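Local coordinates for hypothetical conserved protein TTC0263 (Thermus thermophilus, PDB 2PL2), which is of unknown function but belongs to the tetratricopeptide repeat proteins, all-helical scaffolds of stacked antiparallel helix pairs that commonly mediate protein-protein interactions, at residues D149-L162 / Q173-L187. Sequence-based numbering, arbitrary orientation.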
ATOM      1  N   ASP A 149      14.280 -21.066  -3.394  1.00 37.71           N
ATOM      2  CA  ASP A 149      12.984 -21.569  -2.934  1.00 36.89           C
ATOM      3  C   ASP A 149      12.696 -20.772  -1.670  1.00 34.38           C
ATOM      4  O   ASP A 149      13.422 -20.891  -0.685  1.00 34.38           O
ATOM      5  CB  ASP A 149      13.051 -23.064  -2.595  1.00 39.21           C
ATOM      6  CG  ASP A 149      11.688 -23.648  -2.231  1.00 41.26           C
ATOM      7  OD1 ASP A 149      10.904 -22.971  -1.531  1.00 43.55           O
ATOM      8  OD2 ASP A 149      11.394 -24.791  -2.634  1.00 43.06           O
ATOM      9  N   THR A 150      11.656 -19.944  -1.694  1.00 30.82           N
ATOM     10  CA  THR A 150      11.350 -19.139  -0.519  1.00 29.66           C
ATOM     11  C   THR A 150       9.859 -18.985  -0.344  1.00 27.28           C
ATOM     12  O   THR A 150       9.089 -19.254  -1.268  1.00 28.27           O
ATOM     13  CB  THR A 150      11.953 -17.720  -0.623  1.00 31.13           C
ATOM     14  OG1 THR A 150      11.120 -16.910  -1.462  1.00 31.69           O
ATOM     15  CG2 THR A 150      13.359 -17.771  -1.204  1.00 31.67           C
ATOM     16  N   PRO A 151       9.427 -18.557   0.851  1.00 24.78           N
ATOM     17  CA  PRO A 151       7.994 -18.380   1.101  1.00 23.98           C
ATOM     18  C   PRO A 151       7.391 -17.322   0.188  1.00 22.27           C
ATOM     19  O   PRO A 151       6.293 -17.513  -0.357  1.00 18.67           O
ATOM     20  CB  PRO A 151       7.942 -17.990   2.581  1.00 24.86           C
ATOM     21  CG  PRO A 151       9.130 -18.711   3.161  1.00 25.10           C
ATOM     22  CD  PRO A 151      10.197 -18.471   2.104  1.00 24.47           C
ATOM     23  N   GLU A 152       8.113 -16.211   0.020  1.00 22.62           N
ATOM     24  CA  GLU A 152       7.645 -15.135  -0.846  1.00 22.73           C
ATOM     25  C   GLU A 152       7.362 -15.641  -2.258  1.00 23.80           C
ATOM     26  O   GLU A 152       6.336 -15.292  -2.846  1.00 26.60           O
ATOM     27  CB  GLU A 152       8.670 -13.996  -0.897  1.00 24.69           C
ATOM     28  CG  GLU A 152       8.344 -12.915  -1.943  1.00 26.75           C
ATOM     29  CD  GLU A 152       9.370 -11.798  -1.992  1.00 27.87           C
ATOM     30  OE1 GLU A 152      10.585 -12.088  -1.965  1.00 28.96           O
ATOM     31  OE2 GLU A 152       8.967 -10.614  -2.069  1.00 31.74           O
ATOM     32  N   ILE A 153       8.245 -16.469  -2.812  1.00 22.46           N
ATOM     33  CA  ILE A 153       7.993 -16.953  -4.161  1.00 23.24           C
ATOM     34  C   ILE A 153       6.912 -18.028  -4.177  1.00 23.77           C
ATOM     35  O   ILE A 153       6.064 -18.027  -5.076  1.00 24.56           O
ATOM     36  CB  ILE A 153       9.287 -17.496  -4.847  1.00 24.64           C
ATOM     37  CG1 ILE A 153      10.447 -16.480  -4.736  1.00 25.47           C
ATOM     38  CG2 ILE A 153       8.997 -17.790  -6.322  1.00 20.57           C
ATOM     39  CD1 ILE A 153      10.206 -15.221  -5.591  1.00 37.29           C
ATOM     40  N   ARG A 154       6.923 -18.942  -3.201  1.00 25.90           N
ATOM     41  CA  ARG A 154       5.874 -19.967  -3.160  1.00 26.61           C
ATOM     42  C   ARG A 154       4.520 -19.245  -3.172  1.00 24.35           C
ATOM     43  O   ARG A 154       3.577 -19.721  -3.803  1.00 22.47           O
ATOM     44  CB  ARG A 154       5.950 -20.839  -1.899  1.00 28.91           C
ATOM     45  CG  ARG A 154       7.326 -21.350  -1.476  1.00 33.12           C
ATOM     46  CD  ARG A 154       8.032 -22.295  -2.452  1.00 34.21           C
ATOM     47  NE  ARG A 154       7.141 -23.231  -3.127  1.00 34.24           N
ATOM     48  CZ  ARG A 154       7.448 -24.493  -3.414  1.00 32.39           C
ATOM     49  NH1 ARG A 154       8.621 -25.001  -3.070  1.00 28.88           N
ATOM     50  NH2 ARG A 154       6.591 -25.226  -4.102  1.00 28.33           N
ATOM     51  N   SER A 155       4.439 -18.093  -2.492  1.00 23.27           N
ATOM     52  CA  SER A 155       3.193 -17.301  -2.440  1.00 24.76           C
ATOM     53  C   SER A 155       2.787 -16.723  -3.797  1.00 22.62           C
ATOM     54  O   SER A 155       1.615 -16.731  -4.166  1.00 20.79           O
ATOM     55  CB  SER A 155       3.325 -16.145  -1.458  1.00 27.26           C
ATOM     56  OG  SER A 155       4.000 -16.559  -0.297  1.00 31.84           O
ATOM     57  N   ALA A 156       3.756 -16.196  -4.539  1.00 22.61           N
ATOM     58  CA  ALA A 156       3.455 -15.645  -5.859  1.00 21.73           C
ATOM     59  C   ALA A 156       2.895 -16.778  -6.709  1.00 21.27           C
ATOM     60  O   ALA A 156       1.852 -16.626  -7.377  1.00 20.72           O
ATOM     61  CB  ALA A 156       4.710 -15.078  -6.491  1.00 18.73           C
ATOM     62  N   LEU A 157       3.599 -17.910  -6.678  1.00 22.05           N
ATOM     63  CA  LEU A 157       3.186 -19.104  -7.408  1.00 24.58           C
ATOM     64  C   LEU A 157       1.742 -19.427  -7.034  1.00 25.25           C
ATOM     65  O   LEU A 157       0.904 -19.689  -7.900  1.00 25.11           O
ATOM     66  CB  LEU A 157       4.077 -20.288  -7.032  1.00 25.28           C
ATOM     67  CG  LEU A 157       4.825 -20.963  -8.183  1.00 29.52           C
ATOM     68  CD1 LEU A 157       5.601 -22.183  -7.653  1.00 29.20           C
ATOM     69  CD2 LEU A 157       3.824 -21.387  -9.267  1.00 27.15           C
ATOM     70  N   ALA A 158       1.461 -19.401  -5.732  1.00 26.65           N
ATOM     71  CA  ALA A 158       0.121 -19.673  -5.213  1.00 29.13           C
ATOM     72  C   ALA A 158      -0.841 -18.737  -5.896  1.00 29.85           C
ATOM     73  O   ALA A 158      -1.839 -19.169  -6.480  1.00 29.28           O
ATOM     74  CB  ALA A 158       0.080 -19.450  -3.699  1.00 27.89           C
ATOM     75  N   GLU A 159      -0.523 -17.448  -5.803  1.00 33.35           N
ATOM     76  CA  GLU A 159      -1.312 -16.383  -6.419  1.00 34.67           C
ATOM     77  C   GLU A 159      -1.560 -16.625  -7.888  1.00 32.21           C
ATOM     78  O   GLU A 159      -2.682 -16.455  -8.351  1.00 32.34           O
ATOM     79  CB  GLU A 159      -0.620 -15.033  -6.232  1.00 38.91           C
ATOM     80  CG  GLU A 159      -0.989 -14.355  -4.935  1.00 43.47           C
ATOM     81  CD  GLU A 159      -2.469 -14.037  -4.871  1.00 46.21           C
ATOM     82  OE1 GLU A 159      -2.929 -13.229  -5.700  1.00 47.75           O
ATOM     83  OE2 GLU A 159      -3.167 -14.592  -3.996  1.00 46.39           O
ATOM     84  N   LEU A 160      -0.523 -17.005  -8.630  1.00 31.34           N
ATOM     85  CA  LEU A 160      -0.710 -17.292 -10.059  1.00 31.67           C
ATOM     86  C   LEU A 160      -1.629 -18.508 -10.274  1.00 32.47           C
ATOM     87  O   LEU A 160      -2.257 -18.640 -11.319  1.00 32.20           O
ATOM     88  CB  LEU A 160       0.633 -17.543 -10.748  1.00 31.72           C
ATOM     89  CG  LEU A 160       0.548 -17.957 -12.224  1.00 31.58           C
ATOM     90  CD1 LEU A 160      -0.178 -16.891 -13.047  1.00 29.38           C
ATOM     91  CD2 LEU A 160       1.947 -18.222 -12.760  1.00 31.47           C
ATOM     92  N   TYR A 161      -1.714 -19.396  -9.283  1.00 34.24           N
ATOM     93  CA  TYR A 161      -2.578 -20.565  -9.407  1.00 34.99           C
ATOM     94  C   TYR A 161      -4.035 -20.215  -9.164  1.00 36.78           C
ATOM     95  O   TYR A 161      -4.938 -20.840  -9.738  1.00 38.12           O
ATOM     96  CB  TYR A 161      -2.128 -21.673  -8.461  1.00 32.50           C
ATOM     97  CG  TYR A 161      -0.891 -22.370  -8.952  1.00 29.73           C
ATOM     98  CD1 TYR A 161      -0.698 -22.575 -10.312  1.00 27.06           C
ATOM     99  CD2 TYR A 161       0.081 -22.826  -8.072  1.00 29.08           C
ATOM    100  CE1 TYR A 161       0.425 -23.207 -10.787  1.00 27.80           C
ATOM    101  CE2 TYR A 161       1.223 -23.470  -8.541  1.00 29.99           C
ATOM    102  CZ  TYR A 161       1.382 -23.652  -9.908  1.00 28.57           C
ATOM    103  OH  TYR A 161       2.498 -24.254 -10.417  1.00 29.30           O
ATOM    104  N   LEU A 162      -4.271 -19.218  -8.318  1.00 37.38           N
ATOM    105  CA  LEU A 162      -5.638 -18.784  -8.066  1.00 38.66           C
ATOM    106  C   LEU A 162      -6.146 -18.079  -9.319  1.00 40.71           C
ATOM    107  O   LEU A 162      -7.312 -18.209  -9.690  1.00 41.62           O
ATOM    108  CB  LEU A 162      -5.698 -17.856  -6.850  1.00 35.72           C
ATOM    109  CG  LEU A 162      -5.621 -18.612  -5.519  1.00 35.13           C
ATOM    110  CD1 LEU A 162      -5.702 -17.656  -4.354  1.00 34.39           C
ATOM    111  CD2 LEU A 162      -6.760 -19.610  -5.455  1.00 32.81           C
ATOM    112  N   GLN A 173       0.925 -24.815  -2.555  1.00 23.68           N
ATOM    113  CA  GLN A 173       2.064 -23.900  -2.475  1.00 23.57           C
ATOM    114  C   GLN A 173       2.058 -23.092  -1.173  1.00 23.47           C
ATOM    115  O   GLN A 173       3.128 -22.753  -0.635  1.00 23.77           O
ATOM    116  CB  GLN A 173       2.087 -22.961  -3.688  1.00 23.84           C
ATOM    117  CG  GLN A 173       2.497 -23.657  -4.999  1.00 20.78           C
ATOM    118  CD  GLN A 173       3.950 -24.061  -4.992  1.00 21.60           C
ATOM    119  OE1 GLN A 173       4.723 -23.622  -4.145  1.00 20.44           O
ATOM    120  NE2 GLN A 173       4.337 -24.891  -5.944  1.00 24.79           N
ATOM    121  N   TYR A 174       0.865 -22.787  -0.656  1.00 21.96           N
ATOM    122  CA  TYR A 174       0.784 -22.045   0.606  1.00 20.68           C
ATOM    123  C   TYR A 174       1.229 -22.970   1.739  1.00 20.20           C
ATOM    124  O   TYR A 174       1.995 -22.570   2.629  1.00 18.41           O
ATOM    125  CB  TYR A 174      -0.650 -21.543   0.869  1.00 22.12           C
ATOM    126  CG  TYR A 174      -1.051 -20.310   0.072  1.00 21.52           C
ATOM    127  CD1 TYR A 174      -0.297 -19.146   0.134  1.00 23.07           C
ATOM    128  CD2 TYR A 174      -2.214 -20.290  -0.685  1.00 21.99           C
ATOM    129  CE1 TYR A 174      -0.685 -18.001  -0.531  1.00 24.85           C
ATOM    130  CE2 TYR A 174      -2.621 -19.148  -1.357  1.00 23.62           C
ATOM    131  CZ  TYR A 174      -1.849 -17.998  -1.273  1.00 28.18           C
ATOM    132  OH  TYR A 174      -2.225 -16.844  -1.934  1.00 29.58           O
ATOM    133  N   ALA A 175       0.744 -24.214   1.699  1.00 22.04           N
ATOM    134  CA  ALA A 175       1.086 -25.219   2.719  1.00 21.83           C
ATOM    135  C   ALA A 175       2.609 -25.370   2.800  1.00 21.97           C
ATOM    136  O   ALA A 175       3.179 -25.493   3.889  1.00 24.40           O
ATOM    137  CB  ALA A 175       0.437 -26.555   2.378  1.00 20.60           C
ATOM    138  N   LYS A 176       3.270 -25.348   1.645  1.00 21.88           N
ATOM    139  CA  LYS A 176       4.726 -25.454   1.617  1.00 23.72           C
ATOM    140  C   LYS A 176       5.349 -24.174   2.171  1.00 24.37           C
ATOM    141  O   LYS A 176       6.220 -24.215   3.044  1.00 25.01           O
ATOM    142  CB  LYS A 176       5.224 -25.675   0.188  1.00 27.31           C
ATOM    143  CG  LYS A 176       6.728 -25.907   0.122  1.00 33.12           C
ATOM    144  CD  LYS A 176       7.119 -27.137   0.943  1.00 35.33           C
ATOM    145  CE  LYS A 176       8.604 -27.165   1.265  1.00 37.78           C
ATOM    146  NZ  LYS A 176       9.453 -27.321   0.048  1.00 41.54           N
ATOM    147  N   ALA A 177       4.902 -23.034   1.648  1.00 24.83           N
ATOM    148  CA  ALA A 177       5.397 -21.736   2.098  1.00 23.14           C
ATOM    149  C   ALA A 177       5.271 -21.646   3.610  1.00 20.32           C
ATOM    150  O   ALA A 177       6.180 -21.169   4.286  1.00 17.70           O
ATOM    151  CB  ALA A 177       4.613 -20.602   1.422  1.00 23.97           C
ATOM    152  N   LEU A 178       4.152 -22.127   4.147  1.00 21.92           N
ATOM    153  CA  LEU A 178       3.945 -22.100   5.600  1.00 23.83           C
ATOM    154  C   LEU A 178       4.852 -23.048   6.378  1.00 25.38           C
ATOM    155  O   LEU A 178       5.019 -22.889   7.581  1.00 25.13           O
ATOM    156  CB  LEU A 178       2.475 -22.363   5.946  1.00 24.15           C
ATOM    157  CG  LEU A 178       1.671 -21.052   5.943  1.00 23.42           C
ATOM    158  CD1 LEU A 178       0.200 -21.334   5.861  1.00 18.90           C
ATOM    159  CD2 LEU A 178       2.021 -20.243   7.199  1.00 20.24           C
ATOM    160  N   GLU A 179       5.443 -24.032   5.708  1.00 27.12           N
ATOM    161  CA  GLU A 179       6.360 -24.921   6.406  1.00 29.72           C
ATOM    162  C   GLU A 179       7.699 -24.202   6.544  1.00 29.19           C
ATOM    163  O   GLU A 179       8.436 -24.406   7.502  1.00 27.85           O
ATOM    164  CB  GLU A 179       6.540 -26.237   5.642  1.00 36.58           C
ATOM    165  CG  GLU A 179       5.233 -26.995   5.391  1.00 46.06           C
ATOM    166  CD  GLU A 179       4.556 -27.489   6.676  1.00 50.45           C
ATOM    167  OE1 GLU A 179       4.408 -26.688   7.628  1.00 53.29           O
ATOM    168  OE2 GLU A 179       4.163 -28.680   6.726  1.00 52.17           O
ATOM    169  N   GLN A 180       8.019 -23.344   5.586  1.00 29.90           N
ATOM    170  CA  GLN A 180       9.279 -22.601   5.657  1.00 28.74           C
ATOM    171  C   GLN A 180       9.201 -21.511   6.723  1.00 27.37           C
ATOM    172  O   GLN A 180      10.200 -21.209   7.394  1.00 27.75           O
ATOM    173  CB  GLN A 180       9.612 -21.999   4.299  1.00 27.24           C
ATOM    174  CG  GLN A 180       9.771 -23.049   3.235  1.00 26.87           C
ATOM    175  CD  GLN A 180       9.768 -22.456   1.848  1.00 28.57           C
ATOM    176  OE1 GLN A 180       8.915 -21.618   1.520  1.00 27.52           O
ATOM    177  NE2 GLN A 180      10.712 -22.892   1.011  1.00 25.65           N
ATOM    178  N   ALA A 181       8.010 -20.943   6.893  1.00 25.46           N
ATOM    179  CA  ALA A 181       7.795 -19.902   7.895  1.00 25.01           C
ATOM    180  C   ALA A 181       6.406 -20.109   8.506  1.00 24.48           C
ATOM    181  O   ALA A 181       5.452 -19.415   8.172  1.00 21.02           O
ATOM    182  CB  ALA A 181       7.904 -18.530   7.241  1.00 24.80           C
ATOM    183  N   PRO A 182       6.288 -21.078   9.423  1.00 25.88           N
ATOM    184  CA  PRO A 182       5.041 -21.444  10.118  1.00 24.93           C
ATOM    185  C   PRO A 182       4.358 -20.346  10.957  1.00 24.58           C
ATOM    186  O   PRO A 182       3.141 -20.385  11.177  1.00 25.00           O
ATOM    187  CB  PRO A 182       5.465 -22.646  10.960  1.00 22.73           C
ATOM    188  CG  PRO A 182       6.860 -22.277  11.345  1.00 24.52           C
ATOM    189  CD  PRO A 182       7.445 -21.768  10.025  1.00 24.65           C
ATOM    190  N   LYS A 183       5.130 -19.384  11.445  1.00 23.22           N
ATOM    191  CA  LYS A 183       4.541 -18.305  12.234  1.00 24.95           C
ATOM    192  C   LYS A 183       4.243 -17.069  11.387  1.00 26.28           C
ATOM    193  O   LYS A 183       4.134 -15.967  11.918  1.00 29.43           O
ATOM    194  CB  LYS A 183       5.466 -17.923  13.392  1.00 22.27           C
ATOM    195  CG  LYS A 183       5.652 -19.053  14.382  1.00 25.61           C
ATOM    196  CD  LYS A 183       6.350 -18.633  15.656  1.00 29.18           C
ATOM    197  CE  LYS A 183       6.552 -19.850  16.563  1.00 30.07           C
ATOM    198  NZ  LYS A 183       7.151 -19.495  17.879  1.00 34.10           N
ATOM    199  N   ASP A 184       4.104 -17.256  10.074  1.00 26.57           N
ATOM    200  CA  ASP A 184       3.839 -16.143   9.166  1.00 26.97           C
ATOM    201  C   ASP A 184       2.344 -15.877   9.022  1.00 25.41           C
ATOM    202  O   ASP A 184       1.623 -16.571   8.274  1.00 22.54           O
ATOM    203  CB  ASP A 184       4.447 -16.412   7.781  1.00 28.66           C
ATOM    204  CG  ASP A 184       4.388 -15.192   6.866  1.00 31.24           C
ATOM    205  OD1 ASP A 184       3.456 -14.373   7.011  1.00 32.99           O
ATOM    206  OD2 ASP A 184       5.265 -15.062   5.986  1.00 32.61           O
ATOM    207  N   LEU A 185       1.886 -14.846   9.722  1.00 23.72           N
ATOM    208  CA  LEU A 185       0.475 -14.490   9.695  1.00 24.01           C
ATOM    209  C   LEU A 185       0.036 -14.027   8.319  1.00 23.79           C
ATOM    210  O   LEU A 185      -1.058 -14.352   7.864  1.00 23.43           O
ATOM    211  CB  LEU A 185       0.195 -13.436  10.761  1.00 24.10           C
ATOM    212  CG  LEU A 185       0.639 -13.908  12.160  1.00 24.00           C
ATOM    213  CD1 LEU A 185       0.041 -13.002  13.239  1.00 23.80           C
ATOM    214  CD2 LEU A 185       0.202 -15.348  12.386  1.00 23.40           C
ATOM    215  N   ASP A 186       0.904 -13.285   7.644  1.00 26.12           N
ATOM    216  CA  ASP A 186       0.598 -12.816   6.312  1.00 25.44           C
ATOM    217  C   ASP A 186       0.234 -14.053   5.509  1.00 23.42           C
ATOM    218  O   ASP A 186      -0.803 -14.122   4.855  1.00 24.85           O
ATOM    219  CB  ASP A 186       1.826 -12.142   5.713  1.00 29.92           C
ATOM    220  CG  ASP A 186       1.614 -11.738   4.264  1.00 34.49           C
ATOM    221  OD1 ASP A 186       0.802 -10.819   4.009  1.00 35.58           O
ATOM    222  OD2 ASP A 186       2.248 -12.359   3.376  1.00 38.04           O
ATOM    223  N   LEU A 187       1.104 -15.045   5.583  1.00 22.23           N
ATOM    224  CA  LEU A 187       0.894 -16.307   4.886  1.00 22.53           C
ATOM    225  C   LEU A 187      -0.389 -17.045   5.339  1.00 19.28           C
ATOM    226  O   LEU A 187      -1.150 -17.543   4.505  1.00 16.19           O
ATOM    227  CB  LEU A 187       2.129 -17.192   5.081  1.00 25.11           C
ATOM    228  CG  LEU A 187       2.568 -18.045   3.889  1.00 27.77           C
ATOM    229  CD1 LEU A 187       2.481 -17.251   2.600  1.00 25.64           C
ATOM    230  CD2 LEU A 187       3.991 -18.531   4.143  1.00 26.16           C
TER
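R154 and Q173 meet in the packing of an antiparallel helix hairpin of the tetratricopeptide repeat fold, near the C-terminal end of the chain. The axes of segments 151-162 and 173-180 run at 167° to each other and approach to 8.4 Å, a close spacing consistent with the small side chains of A158 and A177 at the interface. A158 CB lies over the centre of one face of the Y174 ring, a CH-pi contact 3.5 Å from the centroid. Y174 OH comes near E159 OE2 at an angle too poor for a hydrogen bond; that carboxylate forms a salt bridge with R20 of the second subunit, while helix 185-195 also packs against the ring. Knobs-into-holes packing places Q173 among R154, L157, A158 and Y161; a bend at chi2 (-69°) turns its amide toward R154 while its CG stays at the edge of the Y161 ring. Farther along, the methyl of A177 meets R154 CB at 3.6 Å, and the P151 ring lies against Q180.

A polar cluster lies beside the start of helix 151-162. K176 CG sits over one R154 guanidinium face, and R154 NH1 forms a salt bridge with D149 OD2 (2.8 Å). D149 OD1 also accepts from Q180 NE2 at 2.6 Å, approached from above the carboxylate plane. Q173 OE1 takes R154 NE at 2.7 Å, in the carbonyl plane and close to the guanidinium plane.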